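PDB 4TME: ethanolamine utilization protein EutL, which forms part of the shell of the ethanolamine-utilization bacterial microcompartment and binds ethanolamine, which probably controls the opening of its pore. Local coordinates for residues C[164-176]-C[186-199]. Residues are numbered along the deposited sequence; the frame is centred on the assembly and turned at random.
Sequences ALKAADVEMCEFF and GALLTGSQSACKAA. With ETA (ethanolamine), chain J.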
# COMPACT_ATOMS: atom_id res chain seq x y z
N ALA C 164 15.76 -17.64 -14.18
CA ALA C 164 15.31 -17.33 -15.52
C ALA C 164 16.42 -16.62 -16.31
O ALA C 164 16.67 -16.94 -17.47
CB ALA C 164 14.07 -16.49 -15.48
N LEU C 165 17.10 -15.68 -15.65
CA LEU C 165 18.19 -14.93 -16.28
C LEU C 165 19.37 -15.83 -16.65
O LEU C 165 20.02 -15.65 -17.68
CB LEU C 165 18.65 -13.79 -15.37
CG LEU C 165 17.65 -12.62 -15.23
CD1 LEU C 165 18.01 -11.81 -14.03
CD2 LEU C 165 17.66 -11.76 -16.48
N LYS C 166 19.65 -16.81 -15.79
CA LYS C 166 20.74 -17.73 -16.06
C LYS C 166 20.41 -18.73 -17.17
O LYS C 166 21.30 -19.19 -17.89
CB LYS C 166 21.11 -18.44 -14.77
CG LYS C 166 21.92 -17.53 -13.85
CD LYS C 166 21.97 -18.04 -12.44
CE LYS C 166 23.01 -17.27 -11.62
NZ LYS C 166 22.96 -17.70 -10.21
N ALA C 167 19.12 -19.02 -17.34
CA ALA C 167 18.69 -20.11 -18.23
C ALA C 167 18.59 -19.70 -19.69
O ALA C 167 18.61 -20.56 -20.58
CB ALA C 167 17.34 -20.64 -17.78
N ALA C 168 18.48 -18.41 -19.94
CA ALA C 168 18.04 -17.95 -21.24
C ALA C 168 18.82 -16.72 -21.66
O ALA C 168 19.25 -15.93 -20.81
CB ALA C 168 16.55 -17.66 -21.20
N ASP C 169 18.98 -16.55 -22.96
CA ASP C 169 19.65 -15.37 -23.51
C ASP C 169 18.68 -14.20 -23.52
O ASP C 169 18.19 -13.78 -24.58
CB ASP C 169 20.17 -15.66 -24.93
CG ASP C 169 21.14 -14.59 -25.41
OD1 ASP C 169 21.55 -13.74 -24.60
OD2 ASP C 169 21.51 -14.61 -26.62
N VAL C 170 18.40 -13.68 -22.33
CA VAL C 170 17.46 -12.58 -22.14
C VAL C 170 18.07 -11.40 -21.37
O VAL C 170 19.05 -11.56 -20.63
CB VAL C 170 16.19 -13.05 -21.40
CG1 VAL C 170 15.41 -14.04 -22.27
CG2 VAL C 170 16.55 -13.66 -20.05
N GLU C 171 17.49 -10.22 -21.59
CA GLU C 171 17.91 -8.98 -20.96
C GLU C 171 16.83 -8.47 -20.03
O GLU C 171 15.64 -8.58 -20.31
CB GLU C 171 18.19 -7.89 -22.00
CG GLU C 171 19.20 -8.26 -23.06
CD GLU C 171 19.40 -7.13 -24.06
OE1 GLU C 171 18.62 -7.05 -25.04
OE2 GLU C 171 20.33 -6.32 -23.84
N MET C 172 17.26 -7.89 -18.92
CA MET C 172 16.39 -7.24 -17.97
C MET C 172 15.87 -5.93 -18.57
O MET C 172 16.68 -5.12 -19.04
CB MET C 172 17.16 -7.01 -16.67
CG MET C 172 16.50 -6.12 -15.65
SD MET C 172 14.95 -6.80 -15.09
CE MET C 172 15.40 -8.00 -13.82
N CYS C 173 14.55 -5.75 -18.60
CA CYS C 173 13.96 -4.50 -19.07
C CYS C 173 13.33 -3.67 -17.94
O CYS C 173 13.57 -2.46 -17.84
CB CYS C 173 12.89 -4.79 -20.12
SG CYS C 173 13.60 -5.56 -21.52
N GLU C 174 12.53 -4.32 -17.12
CA GLU C 174 11.84 -3.67 -16.02
C GLU C 174 11.74 -4.62 -14.84
O GLU C 174 11.38 -5.79 -15.01
CB GLU C 174 10.44 -3.22 -16.45
CG GLU C 174 9.66 -2.46 -15.39
CD GLU C 174 9.97 -0.97 -15.39
OE1 GLU C 174 9.02 -0.17 -15.49
OE2 GLU C 174 11.16 -0.60 -15.30
N PHE C 175 12.10 -4.13 -13.66
CA PHE C 175 12.10 -4.92 -12.43
C PHE C 175 10.92 -4.47 -11.59
O PHE C 175 10.79 -3.27 -11.32
CB PHE C 175 13.43 -4.69 -11.69
CG PHE C 175 13.55 -5.37 -10.36
CD1 PHE C 175 13.36 -6.74 -10.24
CD2 PHE C 175 13.92 -4.65 -9.22
CE1 PHE C 175 13.49 -7.37 -9.01
CE2 PHE C 175 14.06 -5.28 -7.99
CZ PHE C 175 13.86 -6.64 -7.88
N PHE C 176 10.06 -5.39 -11.18
CA PHE C 176 8.95 -5.06 -10.29
C PHE C 176 9.42 -5.38 -8.88
O PHE C 176 9.38 -6.54 -8.46
CB PHE C 176 7.70 -5.89 -10.61
CG PHE C 176 7.32 -5.93 -12.07
CD1 PHE C 176 7.23 -4.77 -12.81
CD2 PHE C 176 7.03 -7.14 -12.67
CE1 PHE C 176 6.85 -4.83 -14.16
CE2 PHE C 176 6.67 -7.20 -14.02
CZ PHE C 176 6.58 -6.05 -14.74
N GLY C 186 8.59 -9.32 -9.67
CA GLY C 186 8.97 -10.03 -10.89
C GLY C 186 9.64 -9.09 -11.86
O GLY C 186 10.31 -8.15 -11.44
N ALA C 187 9.47 -9.34 -13.16
CA ALA C 187 10.18 -8.54 -14.15
C ALA C 187 9.62 -8.78 -15.55
O ALA C 187 8.93 -9.76 -15.80
CB ALA C 187 11.67 -8.87 -14.16
N LEU C 188 9.97 -7.85 -16.43
CA LEU C 188 9.85 -8.02 -17.86
C LEU C 188 11.24 -8.25 -18.43
O LEU C 188 12.14 -7.41 -18.24
CB LEU C 188 9.24 -6.80 -18.54
CG LEU C 188 7.87 -6.32 -18.05
CD1 LEU C 188 7.44 -5.02 -18.76
CD2 LEU C 188 6.82 -7.41 -18.23
N LEU C 189 11.43 -9.38 -19.11
CA LEU C 189 12.71 -9.69 -19.75
C LEU C 189 12.49 -9.74 -21.25
O LEU C 189 11.41 -10.10 -21.69
CB LEU C 189 13.28 -11.04 -19.29
CG LEU C 189 13.26 -11.29 -17.78
CD1 LEU C 189 13.85 -12.66 -17.47
CD2 LEU C 189 14.04 -10.20 -17.04
N THR C 190 13.50 -9.41 -22.04
CA THR C 190 13.35 -9.49 -23.50
C THR C 190 14.45 -10.31 -24.15
O THR C 190 15.52 -10.51 -23.59
CB THR C 190 13.29 -8.09 -24.16
OG1 THR C 190 12.85 -8.22 -25.52
CG2 THR C 190 14.65 -7.39 -24.15
N GLY C 191 14.16 -10.78 -25.36
CA GLY C 191 15.08 -11.57 -26.16
C GLY C 191 14.30 -12.16 -27.32
O GLY C 191 13.19 -11.70 -27.61
N SER C 192 14.86 -13.16 -27.99
CA SER C 192 14.12 -13.86 -29.04
C SER C 192 12.89 -14.53 -28.43
O SER C 192 12.80 -14.69 -27.21
CB SER C 192 15.00 -14.88 -29.73
OG SER C 192 15.28 -15.97 -28.87
N GLN C 193 11.95 -14.95 -29.27
CA GLN C 193 10.76 -15.62 -28.74
C GLN C 193 11.14 -16.94 -28.03
O GLN C 193 10.58 -17.25 -26.98
CB GLN C 193 9.75 -15.87 -29.86
CG GLN C 193 9.03 -14.58 -30.25
CD GLN C 193 8.02 -14.76 -31.36
OE1 GLN C 193 7.71 -15.88 -31.77
NE2 GLN C 193 7.51 -13.65 -31.86
N SER C 194 12.11 -17.67 -28.58
CA SER C 194 12.54 -18.92 -27.97
C SER C 194 13.26 -18.65 -26.64
O SER C 194 13.06 -19.39 -25.66
CB SER C 194 13.41 -19.73 -28.94
OG SER C 194 14.71 -19.20 -29.09
N ALA C 195 14.04 -17.58 -26.57
CA ALA C 195 14.71 -17.23 -25.31
C ALA C 195 13.71 -16.78 -24.25
O ALA C 195 13.88 -17.09 -23.07
CB ALA C 195 15.74 -16.14 -25.53
N CYS C 196 12.68 -16.04 -24.64
CA CYS C 196 11.66 -15.62 -23.68
C CYS C 196 10.89 -16.85 -23.19
O CYS C 196 10.58 -16.95 -22.01
CB CYS C 196 10.71 -14.59 -24.29
SG CYS C 196 11.49 -12.97 -24.53
N LYS C 197 10.62 -17.80 -24.07
CA LYS C 197 9.94 -19.03 -23.65
C LYS C 197 10.80 -19.84 -22.66
O LYS C 197 10.31 -20.37 -21.66
CB LYS C 197 9.57 -19.88 -24.86
CG LYS C 197 8.95 -21.22 -24.51
CD LYS C 197 7.68 -21.07 -23.70
CE LYS C 197 7.04 -22.43 -23.39
NZ LYS C 197 5.94 -22.32 -22.40
N ALA C 198 12.10 -19.90 -22.93
CA ALA C 198 13.02 -20.61 -22.04
C ALA C 198 13.05 -19.90 -20.66
O ALA C 198 13.16 -20.55 -19.62
CB ALA C 198 14.39 -20.67 -22.63
N ALA C 199 12.96 -18.58 -20.66
CA ALA C 199 12.98 -17.84 -19.40
C ALA C 199 11.69 -18.13 -18.63
O ALA C 199 11.70 -18.34 -17.40
CB ALA C 199 13.14 -16.33 -19.65
CA ETA J . 3.83 -6.06 -11.43
N ETA J . 2.43 -5.89 -11.74
C ETA J . 3.98 -7.32 -10.61
O ETA J . 3.39 -7.15 -9.33
O HOH W 1 17.68 -13.66 -27.21
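Strands 171-176 and 186-191 pair as an antiparallel beta hairpin in the second BMC domain, 173° apart, and the end of helix 154-167 and the residue after it, Ala168, pack on 195-199. Glu171 and Thr190 bond to each other through both N and O, as do Phe176 and Gly186. Between them sits a classic beta bulge: Cys173 N donates to Leu188 O at 2.9 Å, while Glu174 N makes a weak 3.3 Å bond to that same oxygen, so one carbonyl takes two donors and the register slips by a residue.

On the face that carries Met172, Leu189 sends CD1 to Val170 CG2 at 3.9 Å and CD2 to Met172 SD at 4.0 Å. Leu165, crossing it at about a right angle, touches both methyls with CD2. Bends at chi2 and chi3 fold the Met172 chain back, bringing CE within 3.8 Å of Ala187 CB. Helix meets helix where Ala164 CB faces Ala199; just past the first helix, Ala168 CB lies 3.3 Å from Ala195 O. Before the strand, Val170 turns CG1 onto Ala195 and Ala199. A water joins Asp169 O to Ser192 N, and Ser192 OG N-caps helix 193-212 through Ala195 N.

On the face of Thr190 and Leu188, Thr190 CG2 meets SG of the bulge residue Cys173, while Thr190 OG1 bonds to Ala146 O in the adjoining strand. Phe176, with CG anti to its carbonyl carbon (chi1 -48°), lays its ring along Gly186 and Ala187 until CZ meets Leu188 CG at 3.6 Å. Ethanolamine, hydrogen-bonded to Asp45 and Thr180, places its CA over one face of that ring, 3.6 Å from Phe176 CG.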